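Local coordinates for protein putative mannose-1-phosphate guanylyl transferase (Thermus thermophilus, PDB 2CU2) that probably transfers a guanylyl group from GTP to mannose 1-phosphate, yielding GDP-mannose, at residues A[55-60]-A[76-81]; A[80-85]-A[223-228]; A[279-284]-A[298-303]; A[292-297]-A[308-313]. All blocks are in the same frame, centred on the assembly; numbering follows the deposited sequence.

Overall arrangement
Contacts 1 and 2 belong to the nucleotidyltransferase domain, contacts 3 and 4 to the beta-helix-like domain that follows it. Contact 1 closes a parallel strand pair, and the loop leaving its second strand enters contact 2; the two share Leu80 and Gly81, their centres lie 10 Å apart, and Pro79 packs on Tyr225. Contacts 3 and 4, with centres 12 Å apart, alternate along the chain, so strands 280-284, 290-293, 297-301 and 306-311 take turns in the two contacts, and both reach the second subunit. Between the domains the separation is large: contacts 1 and 4 have centres 30 Å apart, contacts 2 and 3 about 45 Å.

Contact 1: A[55-60]-A[76-81]; sequences LLAVRR and LLEPLG
Strands 55-59 and 76-78 run parallel, their axes 26° apart, and a ladder of backbone hydrogen bonds links Leu56 O to Leu76 N, Leu76 O to Val58 N, Val58 O to Glu78 N and Glu78 O to Arg60 N. The shortest rung, Glu78 N to Val58 O, measures 2.7 Å. On one face Leu76 lays CD1 against Leu55 CB at 3.9 Å, an apolar pair covered by helix 83-98, while the small Ala57 lies against Leu6 of strand 3-8. On the other face Val58 CG2 meets Leu77 CD2 at 3.8 Å. This is the parallel pairing of a beta-alpha-beta unit, strand 54-59, helix 63-66 and strand 74-78, in the GT-A-type nucleotidyltransferase sheet, with strand 3-8 on the far side of strand 54-59. At the end of the ladder Arg59, bent at chi2 and chi3 (-71° and -77°), folds back over the loop, so that Gly81 N sits 3.4 Å above the centre of its guanidinium plane. Its NE also donates to a water at 3.1 Å, which gives a weak bond to Pro79 O. A leucine in place of Arg59 would probably leave that water without its donor and the peptide at Gly81 without its flat cover. Arg60 is extended as far as CD and then bends, bringing NH1 to 3.6 Å from Pro79 CB, and the same nitrogen makes a salt bridge with Glu222.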
loop_
_atom_site.group_PDB
_atom_site.type_symbol
_atom_site.label_atom_id
_atom_site.label_comp_id
_atom_site.label_asym_id
_atom_site.label_seq_id
_atom_site.Cartn_x
_atom_site.Cartn_y
_atom_site.Cartn_z
ATOM N N LEU A 55 36.036 -10.225 9.993
ATOM C CA LEU A 55 35.931 -8.809 10.330
ATOM C C LEU A 55 34.702 -8.212 9.647
ATOM O O LEU A 55 34.544 -8.308 8.429
ATOM C CB LEU A 55 37.193 -8.069 9.875
ATOM C CG LEU A 55 38.526 -8.732 10.263
ATOM C CD1 LEU A 55 39.676 -8.075 9.508
ATOM C CD2 LEU A 55 38.740 -8.633 11.769
ATOM N N LEU A 56 33.830 -7.601 10.436
ATOM C CA LEU A 56 32.626 -6.994 9.901
ATOM C C LEU A 56 32.747 -5.477 9.867
ATOM O O LEU A 56 32.634 -4.820 10.898
ATOM C CB LEU A 56 31.418 -7.397 10.744
ATOM C CG LEU A 56 30.098 -6.730 10.353
ATOM C CD1 LEU A 56 29.701 -7.133 8.929
ATOM C CD2 LEU A 56 29.032 -7.139 11.347
ATOM N N ALA A 57 32.970 -4.930 8.675
ATOM C CA ALA A 57 33.105 -3.490 8.497
ATOM C C ALA A 57 31.753 -2.810 8.294
ATOM O O ALA A 57 30.990 -3.168 7.383
ATOM C CB ALA A 57 34.012 -3.193 7.312
ATOM N N VAL A 58 31.462 -1.839 9.160
ATOM C CA VAL A 58 30.261 -1.018 9.110
ATOM C C VAL A 58 30.545 0.407 9.584
ATOM O O VAL A 58 31.542 0.696 10.231
ATOM C CB VAL A 58 29.206 -1.668 10.007
ATOM C CG1 VAL A 58 28.985 -3.119 9.583
ATOM C CG2 VAL A 58 29.670 -1.641 11.450
ATOM N N ARG A 59 29.640 1.324 9.200
ATOM C CA ARG A 59 29.809 2.711 9.610
ATOM C C ARG A 59 29.731 2.861 11.132
ATOM O O ARG A 59 29.108 2.077 11.837
ATOM C CB ARG A 59 28.715 3.543 8.942
ATOM C CG ARG A 59 29.041 3.866 7.486
ATOM C CD ARG A 59 30.177 4.890 7.366
ATOM N NE ARG A 59 29.682 6.240 7.647
ATOM C CZ ARG A 59 29.008 6.866 6.666
ATOM N NH1 ARG A 59 28.822 6.266 5.502
ATOM N NH2 ARG A 59 28.497 8.081 6.884
ATOM N N ARG A 60 30.431 3.892 11.633
ATOM C CA ARG A 60 30.466 4.129 13.063
ATOM C C ARG A 60 29.068 4.367 13.634
ATOM O O ARG A 60 28.741 3.964 14.741
ATOM C CB ARG A 60 31.357 5.348 13.320
ATOM C CG ARG A 60 31.210 5.885 14.744
ATOM C CD ARG A 60 32.372 6.806 15.136
ATOM N NE ARG A 60 31.993 8.213 14.974
ATOM C CZ ARG A 60 32.945 9.063 14.546
ATOM N NH1 ARG A 60 34.161 8.619 14.279
ATOM N NH2 ARG A 60 32.658 10.361 14.407
ATOM N N LEU A 76 34.663 -3.697 12.580
ATOM C CA LEU A 76 35.619 -2.692 12.133
ATOM C C LEU A 76 34.747 -1.491 11.817
ATOM O O LEU A 76 34.090 -1.447 10.779
ATOM C CB LEU A 76 36.364 -3.133 10.872
ATOM C CG LEU A 76 37.512 -4.126 11.033
ATOM C CD1 LEU A 76 38.216 -4.281 9.701
ATOM C CD2 LEU A 76 38.492 -3.622 12.090
ATOM N N LEU A 77 34.732 -0.531 12.729
ATOM C CA LEU A 77 33.913 0.660 12.576
ATOM C C LEU A 77 34.568 1.714 11.697
ATOM O O LEU A 77 35.638 2.226 12.023
ATOM C CB LEU A 77 33.598 1.244 13.956
ATOM C CG LEU A 77 32.968 0.260 14.951
ATOM C CD1 LEU A 77 32.769 0.944 16.291
ATOM C CD2 LEU A 77 31.631 -0.248 14.410
ATOM N N GLU A 78 33.917 2.025 10.580
ATOM C CA GLU A 78 34.404 3.033 9.647
ATOM C C GLU A 78 33.898 4.393 10.117
ATOM O O GLU A 78 32.690 4.636 10.157
ATOM C CB GLU A 78 33.886 2.743 8.233
ATOM C CG GLU A 78 34.275 1.373 7.701
ATOM C CD GLU A 78 33.457 0.944 6.487
ATOM O OE1 GLU A 78 33.682 1.488 5.382
ATOM O OE2 GLU A 78 32.592 0.052 6.636
ATOM N N PRO A 79 34.817 5.298 10.483
ATOM C CA PRO A 79 34.439 6.635 10.953
ATOM C C PRO A 79 33.652 7.478 9.951
ATOM O O PRO A 79 32.785 8.261 10.338
ATOM C CB PRO A 79 35.787 7.267 11.318
ATOM C CG PRO A 79 36.755 6.560 10.427
ATOM C CD PRO A 79 36.280 5.131 10.500
ATOM N N LEU A 80 33.959 7.319 8.669
ATOM C CA LEU A 80 33.286 7.982 7.565
ATOM C C LEU A 80 33.090 7.023 6.394
ATOM O O LEU A 80 33.653 5.937 6.342
ATOM C CB LEU A 80 34.163 9.156 7.126
ATOM C CG LEU A 80 34.394 10.162 8.253
ATOM C CD1 LEU A 80 35.241 11.355 7.804
ATOM C CD2 LEU A 80 33.094 10.739 8.804
ATOM N N GLY A 81 32.224 7.440 5.454
ATOM C CA GLY A 81 32.074 6.646 4.244
ATOM C C GLY A 81 33.206 6.921 3.257
ATOM O O GLY A 81 33.375 8.017 2.742
HETATM O O HOH W 1 29.663 6.977 10.648
#

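Contact 2: A[80-85]-A[223-228]; sequences LGRDTA and EVYAGL
Arg82 binds two carbonyls, Ala226 O at the end of helix 221-226 and Leu228 O in the loop just after it: its NE donates to Leu228 O at 2.8 Å, and NH2 makes a weak bond to Ala226 O at 2.7 Å. Within the nucleotidyltransferase domain this ties the loop between strand 74-78 and helix 83-98 to the C-terminal end of a helix remote in sequence, where Ala226 O lacks the N-H of a next helical turn and a planar, multi-donor cation suits the site. Leu228 O lies 28° out of the guanidinium plane, and the N-H...O angle of 136° shows a bent bond. On the loop side NH1 reaches back to Gly81 O in a long, weak bond, which helps to fix the rotation of the group. CG passes Leu228 CB at 4.1 Å as the two side chains run in opposite directions, and the bend at chi2 (50°) then sends CD and NE to Leu228 O. An alanine at Arg82 would probably leave the carbonyls of Ala226 and Leu228 without these donors and Leu228 without the chain that passes it. The Tyr225 ring, buried between loop and helix 83-98, has Arg82 CB 3.5 Å from its CE2, and Pro79 and Leu90 also touch the Tyr225 side chain. Leu80 contributes more loosely, with CD1 resting 4.0 Å from Ala226 CA. Nearer the ring, Leu80 O lies in the ring plane at its edge, 3.1 Å from Tyr225 CE2.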
loop_
_atom_site.group_PDB
_atom_site.type_symbol
_atom_site.label_atom_id
_atom_site.label_comp_id
_atom_site.label_asym_id
_atom_site.label_seq_id
_atom_site.Cartn_x
_atom_site.Cartn_y
_atom_site.Cartn_z
ATOM N N LEU A 80 33.959 7.319 8.669
ATOM C CA LEU A 80 33.286 7.982 7.565
ATOM C C LEU A 80 33.090 7.023 6.394
ATOM O O LEU A 80 33.653 5.937 6.342
ATOM C CB LEU A 80 34.163 9.156 7.126
ATOM C CG LEU A 80 34.394 10.162 8.253
ATOM C CD1 LEU A 80 35.241 11.355 7.804
ATOM C CD2 LEU A 80 33.094 10.739 8.804
ATOM N N GLY A 81 32.224 7.440 5.454
ATOM C CA GLY A 81 32.074 6.646 4.244
ATOM C C GLY A 81 33.206 6.921 3.257
ATOM O O GLY A 81 33.375 8.017 2.742
ATOM N N ARG A 82 34.029 5.880 3.034
ATOM C CA ARG A 82 35.110 5.984 2.061
ATOM C C ARG A 82 35.077 4.843 1.039
ATOM O O ARG A 82 36.084 4.448 0.465
ATOM C CB ARG A 82 36.438 5.976 2.817
ATOM C CG ARG A 82 37.148 7.327 2.748
ATOM C CD ARG A 82 36.220 8.485 3.133
ATOM N NE ARG A 82 36.993 9.710 3.349
ATOM C CZ ARG A 82 36.314 10.818 3.695
ATOM N NH1 ARG A 82 34.999 10.777 3.829
ATOM N NH2 ARG A 82 36.976 11.957 3.916
ATOM N N ASP A 83 33.869 4.280 0.849
ATOM C CA ASP A 83 33.718 3.199 -0.121
ATOM C C ASP A 83 34.421 1.916 0.333
ATOM O O ASP A 83 34.789 1.747 1.488
ATOM C CB ASP A 83 34.293 3.667 -1.460
ATOM C CG ASP A 83 33.324 3.294 -2.575
ATOM O OD1 ASP A 83 33.232 4.060 -3.537
ATOM O OD2 ASP A 83 32.665 2.264 -2.465
ATOM N N THR A 84 34.565 0.977 -0.622
ATOM C CA THR A 84 35.189 -0.304 -0.296
ATOM C C THR A 84 36.713 -0.188 -0.211
ATOM O O THR A 84 37.383 -0.946 0.479
ATOM C CB THR A 84 34.809 -1.308 -1.385
ATOM O OG1 THR A 84 35.404 -0.899 -2.618
ATOM C CG2 THR A 84 33.288 -1.338 -1.561
ATOM N N ALA A 85 37.332 0.742 -0.958
ATOM C CA ALA A 85 38.776 0.862 -0.868
ATOM C C ALA A 85 39.216 1.204 0.556
ATOM O O ALA A 85 40.260 0.769 1.026
ATOM C CB ALA A 85 39.224 1.953 -1.834
ATOM N N GLU A 223 41.649 10.410 12.188
ATOM C CA GLU A 223 42.478 11.332 11.421
ATOM C C GLU A 223 42.764 10.796 10.017
ATOM O O GLU A 223 42.530 11.454 9.012
ATOM C CB GLU A 223 43.790 11.537 12.179
ATOM C CG GLU A 223 44.741 12.488 11.451
ATOM C CD GLU A 223 45.639 11.693 10.531
ATOM O OE1 GLU A 223 46.260 10.747 10.993
ATOM O OE2 GLU A 223 45.711 12.031 9.351
ATOM N N VAL A 224 43.318 9.563 10.011
ATOM C CA VAL A 224 43.675 8.933 8.738
ATOM C C VAL A 224 42.491 8.877 7.762
ATOM O O VAL A 224 42.594 9.246 6.600
ATOM C CB VAL A 224 44.201 7.522 9.014
ATOM C CG1 VAL A 224 44.381 6.768 7.695
ATOM C CG2 VAL A 224 45.538 7.583 9.728
ATOM N N TYR A 225 41.346 8.353 8.263
ATOM C CA TYR A 225 40.187 8.170 7.381
ATOM C C TYR A 225 39.675 9.499 6.803
ATOM O O TYR A 225 39.244 9.591 5.660
ATOM C CB TYR A 225 39.068 7.462 8.160
ATOM C CG TYR A 225 38.518 6.317 7.370
ATOM C CD1 TYR A 225 39.318 5.206 7.118
ATOM C CD2 TYR A 225 37.189 6.319 6.937
ATOM C CE1 TYR A 225 38.799 4.106 6.447
ATOM C CE2 TYR A 225 36.670 5.224 6.256
ATOM C CZ TYR A 225 37.472 4.125 6.001
ATOM O OH TYR A 225 36.969 3.038 5.303
ATOM N N ALA A 226 39.700 10.552 7.645
ATOM C CA ALA A 226 39.157 11.836 7.190
ATOM C C ALA A 226 39.876 12.367 5.937
ATOM O O ALA A 226 39.283 12.947 5.038
ATOM C CB ALA A 226 39.265 12.855 8.333
ATOM N N GLY A 227 41.213 12.176 5.914
ATOM C CA GLY A 227 42.000 12.718 4.800
ATOM C C GLY A 227 42.107 11.759 3.604
ATOM O O GLY A 227 42.807 12.006 2.628
ATOM N N LEU A 228 41.418 10.614 3.717
ATOM C CA LEU A 228 41.435 9.605 2.664
ATOM C C LEU A 228 40.384 9.939 1.594
ATOM O O LEU A 228 39.284 10.386 1.893
ATOM C CB LEU A 228 41.075 8.288 3.375
ATOM C CG LEU A 228 41.488 6.996 2.662
ATOM C CD1 LEU A 228 42.989 6.834 2.454
ATOM C CD2 LEU A 228 41.070 5.768 3.459
#

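Contact 3: A[279-284]-A[298-303]; sequences GRHVAL and VATLGV
His281 and Thr300 are hydrogen-bonded across two parallel strands: NE2 and OG1 stand 2.9 Å apart, the side chains crossing at about a right angle. With CG anti to the backbone N (chi1 180°), the imidazole lies along the strand pair and brings CD2 to 3.3 Å from Val298 O, in the plane of the ring at its edge. Thr300 OG1 bonds Thr286 as well, so this buried hydroxyl is gripped twice. The tight part is the backbone: five N-H...O bonds join residues 280-284 to 298-302, the first from Val298 N to Arg280 O (2.7 Å), the last from Gly302 N to Leu284 O (2.8 Å). Gly302, with positive phi, turns the chain there. On the opposite face Val282 CB and Ala299 CB pack at 3.9 Å. Arg280 is the looser, more exposed margin; its extended chain leaves the strand pair and packs on Arg332 of the second subunit. In the beta-helix-like domain His281 and Val298 lie against Val291 of strand 290-293, while residues 298-300 continue the parallel ladder into a strand of the second subunit.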
loop_
_atom_site.group_PDB
_atom_site.type_symbol
_atom_site.label_atom_id
_atom_site.label_comp_id
_atom_site.label_asym_id
_atom_site.label_seq_id
_atom_site.Cartn_x
_atom_site.Cartn_y
_atom_site.Cartn_z
ATOM N N GLY A 279 3.514 -10.540 6.149
ATOM C CA GLY A 279 2.130 -10.223 5.838
ATOM C C GLY A 279 1.553 -11.167 4.797
ATOM O O GLY A 279 2.260 -12.038 4.291
ATOM N N ARG A 280 0.277 -10.987 4.468
ATOM C CA ARG A 280 -0.411 -11.838 3.495
ATOM C C ARG A 280 -0.777 -11.109 2.200
ATOM O O ARG A 280 -1.212 -9.954 2.220
ATOM C CB ARG A 280 -1.682 -12.414 4.129
ATOM C CG ARG A 280 -2.582 -13.204 3.179
ATOM C CD ARG A 280 -3.873 -13.653 3.886
ATOM N NE ARG A 280 -4.747 -14.453 3.027
ATOM C CZ ARG A 280 -5.899 -14.997 3.419
ATOM N NH1 ARG A 280 -6.330 -14.833 4.666
ATOM N NH2 ARG A 280 -6.626 -15.707 2.561
ATOM N N HIS A 281 -0.611 -11.797 1.076
ATOM C CA HIS A 281 -0.939 -11.220 -0.225
ATOM C C HIS A 281 -2.232 -11.801 -0.774
ATOM O O HIS A 281 -2.315 -13.000 -1.046
ATOM C CB HIS A 281 0.160 -11.494 -1.248
ATOM C CG HIS A 281 -0.131 -10.926 -2.604
ATOM N ND1 HIS A 281 0.365 -11.475 -3.768
ATOM C CD2 HIS A 281 -0.852 -9.842 -2.978
ATOM C CE1 HIS A 281 -0.038 -10.754 -4.798
ATOM N NE2 HIS A 281 -0.779 -9.757 -4.345
ATOM N N VAL A 282 -3.239 -10.952 -0.937
ATOM C CA VAL A 282 -4.511 -11.391 -1.496
ATOM C C VAL A 282 -4.418 -10.987 -2.959
ATOM O O VAL A 282 -4.440 -9.800 -3.289
ATOM C CB VAL A 282 -5.700 -10.679 -0.821
ATOM C CG1 VAL A 282 -6.989 -11.000 -1.565
ATOM C CG2 VAL A 282 -5.808 -11.129 0.633
ATOM N N ALA A 283 -4.294 -11.978 -3.832
ATOM C CA ALA A 283 -4.146 -11.678 -5.256
ATOM C C ALA A 283 -5.382 -12.082 -6.079
ATOM O O ALA A 283 -5.803 -13.234 -6.114
ATOM C CB ALA A 283 -2.912 -12.414 -5.781
ATOM N N LEU A 284 -5.982 -11.068 -6.737
ATOM C CA LEU A 284 -7.156 -11.315 -7.575
ATOM C C LEU A 284 -6.934 -10.825 -9.013
ATOM O O LEU A 284 -6.889 -9.639 -9.295
ATOM C CB LEU A 284 -8.347 -10.575 -6.960
ATOM C CG LEU A 284 -8.908 -11.266 -5.714
ATOM C CD1 LEU A 284 -9.535 -10.277 -4.733
ATOM C CD2 LEU A 284 -9.997 -12.288 -6.037
ATOM N N VAL A 298 -1.965 -7.339 2.046
ATOM C CA VAL A 298 -1.832 -6.515 0.852
ATOM C C VAL A 298 -2.689 -7.054 -0.293
ATOM O O VAL A 298 -2.541 -8.184 -0.738
ATOM C CB VAL A 298 -0.362 -6.497 0.436
ATOM C CG1 VAL A 298 -0.224 -5.861 -0.946
ATOM C CG2 VAL A 298 0.450 -5.696 1.436
ATOM N N ALA A 299 -3.735 -6.365 -0.728
ATOM C CA ALA A 299 -4.623 -6.934 -1.724
ATOM C C ALA A 299 -4.440 -6.215 -3.048
ATOM O O ALA A 299 -4.453 -4.983 -3.114
ATOM C CB ALA A 299 -6.076 -6.834 -1.265
ATOM N N THR A 300 -4.243 -6.995 -4.101
ATOM C CA THR A 300 -4.075 -6.446 -5.428
ATOM C C THR A 300 -5.205 -7.034 -6.258
ATOM O O THR A 300 -5.518 -8.222 -6.157
ATOM C CB THR A 300 -2.695 -6.802 -6.013
ATOM O OG1 THR A 300 -2.549 -8.226 -6.100
ATOM C CG2 THR A 300 -1.597 -6.255 -5.110
ATOM N N LEU A 301 -5.825 -6.184 -7.063
ATOM C CA LEU A 301 -6.952 -6.585 -7.874
ATOM C C LEU A 301 -6.785 -6.079 -9.304
ATOM O O LEU A 301 -6.730 -4.866 -9.545
ATOM C CB LEU A 301 -8.225 -6.006 -7.236
ATOM C CG LEU A 301 -8.542 -6.093 -5.743
ATOM C CD1 LEU A 301 -9.554 -5.041 -5.384
ATOM C CD2 LEU A 301 -9.095 -7.478 -5.399
ATOM N N GLY A 302 -6.682 -7.017 -10.240
ATOM C CA GLY A 302 -6.558 -6.675 -11.649
ATOM C C GLY A 302 -5.373 -5.826 -12.081
ATOM O O GLY A 302 -5.522 -4.932 -12.915
ATOM N N VAL A 303 -4.195 -6.095 -11.528
ATOM C CA VAL A 303 -3.001 -5.343 -11.901
ATOM C C VAL A 303 -1.864 -6.294 -12.288
ATOM O O VAL A 303 -1.863 -7.463 -11.904
ATOM C CB VAL A 303 -2.524 -4.423 -10.744
ATOM C CG1 VAL A 303 -3.497 -3.266 -10.552
ATOM C CG2 VAL A 303 -2.400 -5.215 -9.462
#

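Contact 4: A[292-297]-A[308-313]; sequences YADRGV and VAKVGD
Lys310 and Asp294 meet in a salt bridge, NZ standing 2.8 Å from OD1 on the syn side of the carboxylate and 26° out of its plane. The same ammonium donates to Gly312 O, in the carbonyl plane on a lone pair, also at 2.8 Å, and a second carboxylate, Asp313 of the second subunit, pairs with it across the interface. With so many acceptors round it, the buried lysine probably keeps its charge. Asp294 gives its other oxygen, OD2, to Gly312 N in a weak bond of 3.2 Å, so one carboxylate spans the lysine and the turn that follows it. A chi1 of 84° sets CG between the backbone N and carbonyl carbon, which brings OD1 and OD2 within bonding distance of Lys310 and Gly312. The long lysine chain, bent at chi2 and chi4, carries CD past Arg295 O at 3.7 Å before NZ doubles back to its partners. These groups sit at the ends of two parallel strands in the beta-helix-like domain, where successive turns stack strand upon strand. The backbone sets the register: Tyr292 N bonds Val308 O, Lys310 N bonds Tyr292 O at 2.7 Å, and Asp294 N reaches Lys310 O almost straight, at an N-H...O angle of 178°. On the other face Tyr292 CB packs on Ala309 CB at 4.0 Å, where a small residue suits the bulky neighbour. Farther out its ring brings CE2 to 3.9 Å from Val311 CG2, and the hydroxyl is hydrogen-bonded to Pro30 O in the nucleotidyltransferase domain.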
loop_
_atom_site.group_PDB
_atom_site.type_symbol
_atom_site.label_atom_id
_atom_site.label_comp_id
_atom_site.label_asym_id
_atom_site.label_seq_id
_atom_site.Cartn_x
_atom_site.Cartn_y
_atom_site.Cartn_z
ATOM N N TYR A 292 5.729 -6.915 -1.166
ATOM C CA TYR A 292 6.391 -7.023 0.120
ATOM C C TYR A 292 5.396 -6.523 1.159
ATOM O O TYR A 292 4.949 -5.383 1.101
ATOM C CB TYR A 292 7.658 -6.171 0.199
ATOM C CG TYR A 292 8.455 -6.468 1.452
ATOM C CD1 TYR A 292 9.561 -7.322 1.411
ATOM C CD2 TYR A 292 8.055 -5.966 2.698
ATOM C CE1 TYR A 292 10.243 -7.673 2.571
ATOM C CE2 TYR A 292 8.737 -6.317 3.876
ATOM C CZ TYR A 292 9.831 -7.172 3.798
ATOM O OH TYR A 292 10.520 -7.522 4.937
ATOM N N ALA A 293 5.044 -7.386 2.101
ATOM C CA ALA A 293 4.170 -7.041 3.210
ATOM C C ALA A 293 4.789 -7.451 4.546
ATOM O O ALA A 293 4.830 -8.616 4.921
ATOM C CB ALA A 293 2.840 -7.763 3.006
ATOM N N ASP A 294 5.332 -6.443 5.249
ATOM C CA ASP A 294 5.904 -6.715 6.562
ATOM C C ASP A 294 4.863 -7.287 7.530
ATOM O O ASP A 294 5.148 -8.116 8.386
ATOM C CB ASP A 294 6.474 -5.408 7.116
ATOM C CG ASP A 294 5.361 -4.609 7.781
ATOM O OD1 ASP A 294 4.260 -4.588 7.230
ATOM O OD2 ASP A 294 5.602 -4.025 8.835
ATOM N N ARG A 295 3.620 -6.783 7.396
ATOM C CA ARG A 295 2.538 -7.199 8.276
ATOM C C ARG A 295 1.174 -6.942 7.640
ATOM O O ARG A 295 1.056 -6.501 6.504
ATOM C CB ARG A 295 2.657 -6.418 9.583
ATOM C CG ARG A 295 2.148 -7.218 10.780
ATOM C CD ARG A 295 1.523 -6.320 11.852
ATOM N NE ARG A 295 1.876 -6.797 13.191
ATOM C CZ ARG A 295 0.996 -7.602 13.814
ATOM N NH1 ARG A 295 -0.139 -7.932 13.223
ATOM N NH2 ARG A 295 1.277 -8.068 15.036
ATOM N N GLY A 296 0.120 -7.275 8.408
ATOM C CA GLY A 296 -1.232 -7.083 7.895
ATOM C C GLY A 296 -1.429 -7.781 6.548
ATOM O O GLY A 296 -0.974 -8.894 6.323
ATOM N N VAL A 297 -2.196 -7.122 5.655
ATOM C CA VAL A 297 -2.527 -7.739 4.377
ATOM C C VAL A 297 -2.322 -6.765 3.209
ATOM O O VAL A 297 -2.443 -5.554 3.345
ATOM C CB VAL A 297 -3.992 -8.174 4.433
ATOM C CG1 VAL A 297 -4.450 -8.641 3.054
ATOM C CG2 VAL A 297 -4.163 -9.306 5.428
ATOM N N VAL A 308 4.508 -3.553 -5.072
ATOM C CA VAL A 308 3.700 -2.961 -4.015
ATOM C C VAL A 308 4.451 -3.380 -2.759
ATOM O O VAL A 308 4.516 -4.571 -2.448
ATOM C CB VAL A 308 2.277 -3.543 -3.976
ATOM C CG1 VAL A 308 1.436 -2.787 -2.938
ATOM C CG2 VAL A 308 1.637 -3.449 -5.352
ATOM N N ALA A 309 5.039 -2.413 -2.056
ATOM C CA ALA A 309 5.817 -2.711 -0.859
ATOM C C ALA A 309 5.322 -1.936 0.347
ATOM O O ALA A 309 5.314 -0.703 0.348
ATOM C CB ALA A 309 7.299 -2.403 -1.105
ATOM N N LYS A 310 4.922 -2.674 1.378
ATOM C CA LYS A 310 4.387 -2.070 2.591
ATOM C C LYS A 310 5.235 -2.425 3.813
ATOM O O LYS A 310 5.440 -3.585 4.143
ATOM C CB LYS A 310 2.957 -2.574 2.784
ATOM C CG LYS A 310 2.343 -2.092 4.101
ATOM C CD LYS A 310 1.757 -3.241 4.923
ATOM C CE LYS A 310 1.267 -2.786 6.301
ATOM N NZ LYS A 310 2.413 -2.523 7.169
ATOM N N VAL A 311 5.729 -1.401 4.495
ATOM C CA VAL A 311 6.503 -1.590 5.718
ATOM C C VAL A 311 6.014 -0.524 6.690
ATOM O O VAL A 311 6.136 0.674 6.428
ATOM C CB VAL A 311 8.019 -1.424 5.483
ATOM C CG1 VAL A 311 8.771 -1.627 6.813
ATOM C CG2 VAL A 311 8.503 -2.429 4.439
ATOM N N GLY A 312 5.442 -0.959 7.808
ATOM C CA GLY A 312 4.923 -0.003 8.771
ATOM C C GLY A 312 3.807 0.804 8.129
ATOM O O GLY A 312 2.900 0.242 7.507
ATOM N N ASP A 313 3.873 2.123 8.264
ATOM C CA ASP A 313 2.855 2.989 7.688
ATOM C C ASP A 313 3.307 3.636 6.385
ATOM O O ASP A 313 2.877 4.741 6.040
ATOM C CB ASP A 313 2.449 4.064 8.697
ATOM C CG ASP A 313 1.776 3.477 9.923
ATOM O OD1 ASP A 313 0.744 2.788 9.770
ATOM O OD2 ASP A 313 2.280 3.699 11.041
#